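Local coordinates for toxin-like protein (Paenibacillus larvae subsp. larvae BRL-230010, PDB 5DZQ) that probably transfers ADP-ribose from NAD+ to a target protein, as a toxin-like mono-ADP-ribosyltransferase of the C3 group, at residues N55-L58 and K64-F67; R37-E42 and I75-E80. One frame throughout, in Å; residues are numbered along the deposited sequence.

Overall arrangement
After helix 29-35 the chain enters helix 38-49, then passes through helix 51-60, a loop, and helix 69-83. Interaction 2 joins the first and last of these three helices, 37-42 with 75-80, and closes the larger loop. Interaction 1 is nested inside it: residues 64-67 fold back on 55-58 and close a short loop after helix 51-60. The two centres lie about 17 Å apart, yet the contacts touch. Ile-75 of helix 69-83 packs on Tyr-57 and Leu-58, and Leu-76 packs on Leu-65. Helix 69-83 thus joins helices 38-49 and 51-60 in this part of the C3-like fold.

Interaction 1: residues N55-L58 and K64-F67; sequences NTYL and KLGF
Tyr-57 OH is gripped by several groups at the loop after its helix. Across the contact the backbone N of Phe-67 donates a weak bond to it, 3.2 Å long and bent to 133° at the hydrogen. Lys-68 N and Asp-72 OD1 also hydrogen-bond to this hydroxyl, and the aspartate is its strongest polar partner. The other oxygen of Asp-72 takes the N-H of Gly-66. One carboxylate thus binds both the tyrosine and the loop, which is consistent with a loop held beside the ring.

The tyrosine has CG anti to the backbone N (chi1 171°), so that the end of the ring reaches residues 65-67. Phe-67 CB lies 3.8 Å from Tyr-57 CE1, and the hydroxyl sits at the edge of the phenylalanine ring, near its plane. Leu-65 CD2 approaches the tyrosine ring obliquely at its other flank, 4.2 Å from Tyr-57 CE2. The two side chains cross at about a right angle. The same methyl meets Leu-58 CD2 at 3.9 Å. These leucines lie side by side and point the same way.

The contact packs the loop between helices 51-60 and 69-83 against the first of them. Ile-71 of helix 69-83 packs on Tyr-57, Arg-185 lies against both leucines, and Asn-108 of the second subunit packs on Tyr-57.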
ATOM      1  N   ASN B  55      -3.128   5.411  -9.179  1.00 27.33           N
ATOM      2  CA  ASN B  55      -4.248   4.489  -9.335  1.00 27.05           C
ATOM      3  C   ASN B  55      -5.558   4.991  -8.749  1.00 32.15           C
ATOM      4  O   ASN B  55      -6.627   4.684  -9.278  1.00 33.68           O
ATOM      5  CB  ASN B  55      -3.883   3.136  -8.742  1.00 29.84           C
ATOM      6  CG  ASN B  55      -2.757   2.460  -9.507  1.00 31.47           C
ATOM      7  OD1 ASN B  55      -2.570   2.709 -10.691  1.00 30.63           O
ATOM      8  ND2 ASN B  55      -2.000   1.614  -8.831  1.00 30.04           N
ATOM      9  N   THR B  56      -5.507   5.767  -7.667  1.00 29.26           N
ATOM     10  CA  THR B  56      -6.752   6.296  -7.137  1.00 31.34           C
ATOM     11  C   THR B  56      -7.305   7.337  -8.130  1.00 34.68           C
ATOM     12  O   THR B  56      -8.515   7.426  -8.332  1.00 35.73           O
ATOM     13  CB  THR B  56      -6.569   6.900  -5.716  1.00 33.65           C
ATOM     14  OG1 THR B  56      -5.551   7.900  -5.742  1.00 40.18           O
ATOM     15  CG2 THR B  56      -6.159   5.824  -4.743  1.00 37.05           C
ATOM     16  N   TYR B  57      -6.427   8.097  -8.779  1.00 31.58           N
ATOM     17  CA  TYR B  57      -6.869   9.034  -9.823  1.00 32.94           C
ATOM     18  C   TYR B  57      -7.555   8.296 -10.984  1.00 30.22           C
ATOM     19  O   TYR B  57      -8.620   8.698 -11.468  1.00 33.27           O
ATOM     20  CB  TYR B  57      -5.694   9.854 -10.369  1.00 29.55           C
ATOM     21  CG  TYR B  57      -6.024  10.691 -11.616  1.00 34.27           C
ATOM     22  CD1 TYR B  57      -6.793  11.843 -11.525  1.00 37.95           C
ATOM     23  CD2 TYR B  57      -5.556  10.323 -12.877  1.00 37.98           C
ATOM     24  CE1 TYR B  57      -7.091  12.614 -12.661  1.00 41.13           C
ATOM     25  CE2 TYR B  57      -5.848  11.079 -14.014  1.00 38.55           C
ATOM     26  CZ  TYR B  57      -6.615  12.223 -13.903  1.00 34.80           C
ATOM     27  OH  TYR B  57      -6.912  12.976 -15.033  1.00 36.61           O
ATOM     28  N   LEU B  58      -6.934   7.218 -11.434  1.00 29.12           N
ATOM     29  CA  LEU B  58      -7.462   6.465 -12.571  1.00 29.45           C
ATOM     30  C   LEU B  58      -8.802   5.808 -12.223  1.00 35.69           C
ATOM     31  O   LEU B  58      -9.751   5.828 -13.020  1.00 32.82           O
ATOM     32  CB  LEU B  58      -6.437   5.415 -13.017  1.00 29.47           C
ATOM     33  CG  LEU B  58      -5.211   6.000 -13.726  1.00 31.81           C
ATOM     34  CD1 LEU B  58      -4.159   4.942 -13.924  1.00 29.07           C
ATOM     35  CD2 LEU B  58      -5.618   6.590 -15.086  1.00 36.61           C
ATOM     36  N   LYS B  64     -10.622   7.157 -17.406  1.00 35.39           N
ATOM     37  CA  LYS B  64     -10.667   8.214 -18.409  1.00 42.21           C
ATOM     38  C   LYS B  64      -9.813   9.389 -17.962  1.00 43.25           C
ATOM     39  O   LYS B  64      -9.812   9.736 -16.788  1.00 42.21           O
ATOM     40  CB  LYS B  64     -12.096   8.679 -18.653  1.00 46.05           C
ATOM     41  CG  LYS B  64     -13.039   7.603 -19.158  1.00 51.59           C
ATOM     42  CD  LYS B  64     -14.468   8.095 -19.090  1.00 62.10           C
ATOM     43  CE  LYS B  64     -15.452   6.955 -19.293  1.00 72.40           C
ATOM     44  NZ  LYS B  64     -16.840   7.389 -18.976  1.00 78.00           N
ATOM     45  N   LEU B  65      -9.104  10.010 -18.901  1.00 39.98           N
ATOM     46  CA  LEU B  65      -8.229  11.139 -18.574  1.00 40.83           C
ATOM     47  C   LEU B  65      -8.928  12.464 -18.849  1.00 45.42           C
ATOM     48  O   LEU B  65     -10.045  12.490 -19.366  1.00 49.56           O
ATOM     49  CB  LEU B  65      -6.920  11.054 -19.368  1.00 41.62           C
ATOM     50  CG  LEU B  65      -6.145   9.730 -19.285  1.00 42.95           C
ATOM     51  CD1 LEU B  65      -4.867   9.813 -20.109  1.00 45.85           C
ATOM     52  CD2 LEU B  65      -5.830   9.353 -17.834  1.00 34.28           C
ATOM     53  N   GLY B  66      -8.276  13.566 -18.494  1.00 43.17           N
ATOM     54  CA  GLY B  66      -8.800  14.889 -18.784  1.00 46.55           C
ATOM     55  C   GLY B  66      -9.159  15.644 -17.524  1.00 44.17           C
ATOM     56  O   GLY B  66      -9.533  16.808 -17.571  1.00 50.99           O
ATOM     57  N   PHE B  67      -9.033  14.975 -16.384  1.00 44.84           N
ATOM     58  CA  PHE B  67      -9.475  15.554 -15.119  1.00 40.32           C
ATOM     59  C   PHE B  67      -8.361  16.327 -14.423  1.00 45.31           C
ATOM     60  O   PHE B  67      -8.611  17.402 -13.883  1.00 46.61           O
ATOM     61  CB  PHE B  67     -10.036  14.458 -14.207  1.00 38.59           C
ATOM     62  CG  PHE B  67     -11.325  13.875 -14.715  1.00 46.66           C
ATOM     63  CD1 PHE B  67     -11.321  12.833 -15.631  1.00 48.08           C
ATOM     64  CD2 PHE B  67     -12.545  14.399 -14.307  1.00 47.55           C
ATOM     65  CE1 PHE B  67     -12.517  12.309 -16.122  1.00 47.93           C
ATOM     66  CE2 PHE B  67     -13.741  13.883 -14.792  1.00 54.49           C
ATOM     67  CZ  PHE B  67     -13.726  12.833 -15.697  1.00 51.42           C
TER

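Interaction 2: residues R37-E42 and I75-E80; sequences RANEKE and ILKLDE
Asn-39 and Lys-77 make the closest approach between the two segments. Asn-39 ND2 lies 3.8 Å from Lys-77 CD, so the amide nitrogen rests against the aliphatic part of the lysine. The two side chains cross at about a right angle. The lysine chain bends only near its end (chi4 78°). Glu-40 OE2 approaches Glu-80 loosely, no nearer than 4.2 Å, at the backbone C of Glu-80.

Two side-chain hydrogen bonds lie within 37-42, where they shape the start of helix 38-49. Arg-37 is the N-cap residue. Its backbone N donates to Glu-40 OE1 at 2.9 Å, nearly straight at 172°, and meets the anti side of the carboxylate. This bond is one half of a capping box. Arg-37 NE gives a longer bond of 3.3 Å to Asn-39 OD1, in the carbonyl plane. That bond holds the amide oxygen while ND2 is the atom that meets the lysine.

Charge adds a further tie. Lys-84 forms a salt bridge with Glu-40 OE1, so this oxygen is held by both the helix start and the residue just after helix 69-83. The carboxylate of Glu-80 is not in contact with that of Glu-40: Glu-40 OE2 and Glu-80 OE1 are 6.3 Å apart. Lys-84 may ease the repulsion between the like charges.

The short helical segments run 9.7 Å apart at closest approach, with 103° between their directions. Farther along helix 38-49, Leu-43 touches Lys-77, while Val-44 and Tyr-47 pack on Leu-78. The start of helix 38-49 thus lies across helix 69-83.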
ATOM      1  N   ARG B  37      13.612   5.140 -22.890  1.00 42.20           N
ATOM      2  CA  ARG B  37      14.324   6.400 -22.772  1.00 44.54           C
ATOM      3  C   ARG B  37      14.640   6.658 -21.300  1.00 45.31           C
ATOM      4  O   ARG B  37      14.027   6.056 -20.421  1.00 39.20           O
ATOM      5  CB  ARG B  37      13.490   7.538 -23.354  1.00 43.09           C
ATOM      6  CG  ARG B  37      13.218   7.391 -24.849  1.00 53.05           C
ATOM      7  CD  ARG B  37      12.058   8.281 -25.280  1.00 63.32           C
ATOM      8  NE  ARG B  37      12.284   9.687 -24.947  1.00 71.46           N
ATOM      9  CZ  ARG B  37      12.837  10.575 -25.771  1.00 74.78           C
ATOM     10  NH1 ARG B  37      13.225  10.206 -26.983  1.00 76.17           N
ATOM     11  NH2 ARG B  37      13.000  11.832 -25.382  1.00 72.88           N
ATOM     12  N   ALA B  38      15.584   7.551 -21.031  1.00 51.71           N
ATOM     13  CA  ALA B  38      15.961   7.847 -19.651  1.00 50.64           C
ATOM     14  C   ALA B  38      14.771   8.352 -18.830  1.00 46.03           C
ATOM     15  O   ALA B  38      14.624   7.990 -17.663  1.00 41.10           O
ATOM     16  CB  ALA B  38      17.098   8.860 -19.619  1.00 51.09           C
ATOM     17  N   ASN B  39      13.918   9.175 -19.439  1.00 41.91           N
ATOM     18  CA  ASN B  39      12.786   9.758 -18.716  1.00 44.21           C
ATOM     19  C   ASN B  39      11.703   8.718 -18.448  1.00 45.12           C
ATOM     20  O   ASN B  39      10.974   8.819 -17.462  1.00 36.52           O
ATOM     21  CB  ASN B  39      12.192  10.946 -19.482  1.00 45.20           C
ATOM     22  CG  ASN B  39      11.413  10.517 -20.723  1.00 52.01           C
ATOM     23  OD1 ASN B  39      12.000  10.128 -21.732  1.00 48.41           O
ATOM     24  ND2 ASN B  39      10.088  10.597 -20.651  1.00 45.04           N
ATOM     25  N   GLU B  40      11.613   7.721 -19.323  1.00 42.74           N
ATOM     26  CA  GLU B  40      10.647   6.634 -19.185  1.00 38.00           C
ATOM     27  C   GLU B  40      11.023   5.721 -18.032  1.00 35.34           C
ATOM     28  O   GLU B  40      10.148   5.283 -17.268  1.00 34.35           O
ATOM     29  CB  GLU B  40      10.542   5.828 -20.495  1.00 38.79           C
ATOM     30  CG  GLU B  40       9.704   6.512 -21.582  1.00 36.11           C
ATOM     31  CD  GLU B  40       9.718   5.775 -22.918  1.00 41.07           C
ATOM     32  OE1 GLU B  40      10.746   5.150 -23.262  1.00 43.28           O
ATOM     33  OE2 GLU B  40       8.702   5.836 -23.639  1.00 46.04           O
ATOM     34  N   LYS B  41      12.317   5.438 -17.892  1.00 35.22           N
ATOM     35  CA  LYS B  41      12.790   4.628 -16.767  1.00 38.67           C
ATOM     36  C   LYS B  41      12.503   5.323 -15.440  1.00 37.97           C
ATOM     37  O   LYS B  41      12.080   4.685 -14.484  1.00 36.55           O
ATOM     38  CB  LYS B  41      14.293   4.344 -16.858  1.00 37.71           C
ATOM     39  CG  LYS B  41      14.772   3.636 -18.119  1.00 48.31           C
ATOM     40  CD  LYS B  41      16.304   3.552 -18.125  1.00 51.98           C
ATOM     41  CE  LYS B  41      16.857   3.154 -19.489  1.00 65.13           C
ATOM     42  NZ  LYS B  41      18.341   2.962 -19.465  1.00 72.45           N
ATOM     43  N   GLU B  42      12.782   6.626 -15.384  1.00 35.98           N
ATOM     44  CA  GLU B  42      12.520   7.425 -14.193  1.00 34.21           C
ATOM     45  C   GLU B  42      11.044   7.379 -13.833  1.00 35.70           C
ATOM     46  O   GLU B  42      10.665   7.210 -12.665  1.00 32.65           O
ATOM     47  CB  GLU B  42      12.950   8.881 -14.408  1.00 39.24           C
ATOM     48  CG  GLU B  42      14.457   9.090 -14.419  1.00 46.32           C
ATOM     49  CD  GLU B  42      14.844  10.503 -14.821  1.00 54.00           C
ATOM     50  OE1 GLU B  42      13.952  11.273 -15.247  1.00 55.27           O
ATOM     51  OE2 GLU B  42      16.044  10.837 -14.719  1.00 54.18           O
ATOM     52  N   ILE B  75       0.801   9.938 -17.288  1.00 29.70           N
ATOM     53  CA  ILE B  75       0.111   8.681 -17.523  1.00 28.85           C
ATOM     54  C   ILE B  75       0.291   8.298 -18.986  1.00 31.39           C
ATOM     55  O   ILE B  75       0.525   7.131 -19.303  1.00 33.40           O
ATOM     56  CB  ILE B  75      -1.387   8.771 -17.137  1.00 36.96           C
ATOM     57  CG1 ILE B  75      -1.537   8.691 -15.604  1.00 34.91           C
ATOM     58  CG2 ILE B  75      -2.183   7.662 -17.800  1.00 30.14           C
ATOM     59  CD1 ILE B  75      -2.910   9.026 -15.101  1.00 38.65           C
ATOM     60  N   LEU B  76       0.219   9.285 -19.877  1.00 30.07           N
ATOM     61  CA  LEU B  76       0.410   8.985 -21.292  1.00 34.71           C
ATOM     62  C   LEU B  76       1.808   8.454 -21.575  1.00 36.00           C
ATOM     63  O   LEU B  76       1.977   7.547 -22.388  1.00 31.78           O
ATOM     64  CB  LEU B  76       0.136  10.214 -22.138  1.00 36.62           C
ATOM     65  CG  LEU B  76      -1.352  10.551 -22.149  1.00 39.37           C
ATOM     66  CD1 LEU B  76      -1.596  11.835 -22.908  1.00 40.90           C
ATOM     67  CD2 LEU B  76      -2.145   9.401 -22.753  1.00 39.31           C
ATOM     68  N   LYS B  77       2.807   9.018 -20.900  1.00 33.80           N
ATOM     69  CA  LYS B  77       4.178   8.548 -21.073  1.00 36.27           C
ATOM     70  C   LYS B  77       4.370   7.154 -20.483  1.00 38.16           C
ATOM     71  O   LYS B  77       5.052   6.312 -21.066  1.00 36.19           O
ATOM     72  CB  LYS B  77       5.173   9.527 -20.437  1.00 43.19           C
ATOM     73  CG  LYS B  77       5.161  10.929 -21.045  1.00 48.64           C
ATOM     74  CD  LYS B  77       6.432  11.694 -20.687  1.00 51.63           C
ATOM     75  CE  LYS B  77       6.529  13.006 -21.446  1.00 58.72           C
ATOM     76  NZ  LYS B  77       5.649  14.045 -20.854  1.00 63.67           N
ATOM     77  N   LEU B  78       3.766   6.900 -19.327  1.00 31.73           N
ATOM     78  CA  LEU B  78       3.875   5.586 -18.704  1.00 28.04           C
ATOM     79  C   LEU B  78       3.196   4.529 -19.572  1.00 35.23           C
ATOM     80  O   LEU B  78       3.727   3.435 -19.757  1.00 35.57           O
ATOM     81  CB  LEU B  78       3.269   5.619 -17.298  1.00 31.57           C
ATOM     82  CG  LEU B  78       3.487   4.439 -16.355  1.00 42.94           C
ATOM     83  CD1 LEU B  78       4.948   3.994 -16.333  1.00 32.43           C
ATOM     84  CD2 LEU B  78       3.013   4.842 -14.960  1.00 41.78           C
ATOM     85  N   ASP B  79       2.038   4.868 -20.134  1.00 30.71           N
ATOM     86  CA  ASP B  79       1.373   3.990 -21.091  1.00 29.96           C
ATOM     87  C   ASP B  79       2.318   3.610 -22.241  1.00 39.48           C
ATOM     88  O   ASP B  79       2.353   2.463 -22.688  1.00 35.74           O
ATOM     89  CB  ASP B  79       0.130   4.661 -21.678  1.00 31.57           C
ATOM     90  CG  ASP B  79      -0.976   4.871 -20.654  1.00 36.29           C
ATOM     91  OD1 ASP B  79      -0.894   4.321 -19.538  1.00 34.73           O
ATOM     92  OD2 ASP B  79      -1.939   5.592 -20.982  1.00 36.72           O
ATOM     93  N   GLU B  80       3.077   4.591 -22.715  1.00 32.75           N
ATOM     94  CA  GLU B  80       3.947   4.380 -23.869  1.00 39.84           C
ATOM     95  C   GLU B  80       5.141   3.524 -23.493  1.00 37.29           C
ATOM     96  O   GLU B  80       5.576   2.666 -24.265  1.00 38.23           O
ATOM     97  CB  GLU B  80       4.407   5.712 -24.445  1.00 40.68           C
ATOM     98  CG  GLU B  80       3.323   6.427 -25.235  1.00 48.03           C
ATOM     99  CD  GLU B  80       2.730   5.563 -26.344  1.00 60.48           C
ATOM    100  OE1 GLU B  80       3.500   4.894 -27.075  1.00 64.70           O
ATOM    101  OE2 GLU B  80       1.485   5.543 -26.479  1.00 61.18           O
TER